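Local structure of thermostable carboxypeptidase 1 (Pyrococcus furiosus, 1KA2) at residues 475-478 against 479-483. The protein is a metal-dependent carboxypeptidase that removes amino acids one at a time from peptide C-termini with broad specificity, using cobalt as its cofactor. Numbering follows the deposited sequence.
Sequences ELLK and KAIGE
Lys479 to Gly482 fold onto Glu475 to Lys478 at the C-terminal end of helix 473-481, a local i to i+4 contact that ends in a positive-phi glycine at the C' position, Gly482. This end lies against helix 421-440: Leu477 packs on Leu429, and Ile481 on Leu433 and His436. The side chain of Leu477 lies about 12 Å from that of Glu299, a ligand of the catalytic cobalt site, which holds magnesium here.

Three regular helical bonds run in sequence. Lys479 N reaches Glu475 O at 3.2 Å and Ala480 N reaches Leu476 O at 3.1 Å. The third is the shortest of them: Ile481 N meets Leu477 O at 2.6 Å. Gly482 then takes positive phi (63°) and turns the chain out of the helix, its N making just a weak bond to Lys478 O at 2.8 Å.

On the exposed flank Glu475 and Lys479 lie side by side and point the same way. Glu475 runs out extended, whereas Lys479 has CG beside its own backbone N (chi1 -63°), which brings CG to 3.0 Å from Glu475 O; beyond it the chain bends at chi2. Their charged ends stay 4.6 Å apart from Glu475 OE1 to Lys479 NZ, too far for a salt bridge, so any attraction is probably modest. On the buried side Leu477 CD2 packs alongside Ile481 CG1.

Past the glycine, the backbone of Glu483 swings back beside the turn while its carboxylate leaves it, OE2 being gripped by Gln432 and His436 of helix 421-440. Its carbonyl faces the helix instead: Glu483 O sits 3.4 Å from Lys478 CA in a C-H...O contact.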
loop_
_atom_site.group_PDB
_atom_site.type_symbol
_atom_site.label_atom_id
_atom_site.label_comp_id
_atom_site.label_asym_id
_atom_site.label_seq_id
_atom_site.Cartn_x
_atom_site.Cartn_y
_atom_site.Cartn_z
ATOM N N GLU A 475 1.015 -34.975 -2.034
ATOM C CA GLU A 475 -0.005 -35.544 -1.168
ATOM C C GLU A 475 -1.355 -34.858 -1.399
ATOM O O GLU A 475 -2.401 -35.483 -1.277
ATOM C CB GLU A 475 0.429 -35.429 0.296
ATOM C CG GLU A 475 -0.495 -36.138 1.271
ATOM C CD GLU A 475 0.067 -36.197 2.682
ATOM O OE1 GLU A 475 -0.646 -36.696 3.578
ATOM O OE2 GLU A 475 1.219 -35.749 2.892
ATOM N N LEU A 476 -1.327 -33.578 -1.756
ATOM C CA LEU A 476 -2.562 -32.842 -2.014
ATOM C C LEU A 476 -3.288 -33.412 -3.225
ATOM O O LEU A 476 -4.505 -33.588 -3.195
ATOM C CB LEU A 476 -2.272 -31.356 -2.250
ATOM C CG LEU A 476 -3.476 -30.512 -2.685
ATOM C CD1 LEU A 476 -4.626 -30.699 -1.707
ATOM C CD2 LEU A 476 -3.066 -29.040 -2.779
ATOM N N LEU A 477 -2.542 -33.694 -4.291
ATOM C CA LEU A 477 -3.134 -34.251 -5.507
ATOM C C LEU A 477 -3.766 -35.625 -5.291
ATOM O O LEU A 477 -4.909 -35.855 -5.685
ATOM C CB LEU A 477 -2.090 -34.342 -6.620
ATOM C CG LEU A 477 -1.952 -33.091 -7.482
ATOM C CD1 LEU A 477 -0.728 -33.206 -8.383
ATOM C CD2 LEU A 477 -3.222 -32.912 -8.305
ATOM N N LYS A 478 -3.023 -36.537 -4.673
ATOM C CA LYS A 478 -3.540 -37.877 -4.408
ATOM C C LYS A 478 -4.868 -37.815 -3.646
ATOM O O LYS A 478 -5.859 -38.419 -4.053
ATOM C CB LYS A 478 -2.519 -38.685 -3.596
ATOM C CG LYS A 478 -1.250 -39.033 -4.359
ATOM C CD LYS A 478 -0.155 -39.517 -3.421
ATOM C CE LYS A 478 1.154 -39.747 -4.166
ATOM N NZ LYS A 478 2.281 -39.948 -3.227
ATOM N N LYS A 479 -4.872 -37.071 -2.543
ATOM C CA LYS A 479 -6.055 -36.913 -1.700
ATOM C C LYS A 479 -7.278 -36.392 -2.442
ATOM O O LYS A 479 -8.391 -36.872 -2.231
ATOM C CB LYS A 479 -5.756 -35.951 -0.547
ATOM C CG LYS A 479 -4.681 -36.411 0.424
ATOM C CD LYS A 479 -5.222 -37.425 1.410
ATOM C CE LYS A 479 -4.246 -37.655 2.555
ATOM N NZ LYS A 479 -4.804 -38.620 3.540
ATOM N N ALA A 480 -7.069 -35.410 -3.309
ATOM C CA ALA A 480 -8.164 -34.793 -4.046
ATOM C C ALA A 480 -8.482 -35.356 -5.433
ATOM O O ALA A 480 -9.629 -35.309 -5.872
ATOM C CB ALA A 480 -7.908 -33.297 -4.158
ATOM N N ILE A 481 -7.482 -35.888 -6.126
ATOM C CA ILE A 481 -7.714 -36.401 -7.468
ATOM C C ILE A 481 -7.495 -37.910 -7.621
ATOM O O ILE A 481 -7.582 -38.458 -8.720
ATOM C CB ILE A 481 -6.842 -35.602 -8.466
ATOM C CG1 ILE A 481 -7.270 -34.133 -8.423
ATOM C CG2 ILE A 481 -6.985 -36.128 -9.873
ATOM C CD1 ILE A 481 -8.767 -33.933 -8.548
ATOM N N GLY A 482 -7.230 -38.580 -6.506
ATOM C CA GLY A 482 -7.025 -40.014 -6.539
ATOM C C GLY A 482 -5.833 -40.463 -7.360
ATOM O O GLY A 482 -5.701 -41.642 -7.683
ATOM N N GLU A 483 -4.960 -39.528 -7.705
ATOM C CA GLU A 483 -3.779 -39.869 -8.482
ATOM C C GLU A 483 -2.723 -38.778 -8.445
ATOM O O GLU A 483 -2.865 -37.769 -7.745
ATOM C CB GLU A 483 -4.161 -40.189 -9.938
ATOM C CG GLU A 483 -5.179 -39.237 -10.556
ATOM C CD GLU A 483 -5.456 -39.537 -12.017
ATOM O OE1 GLU A 483 -5.642 -40.720 -12.365
ATOM O OE2 GLU A 483 -5.501 -38.590 -12.822
#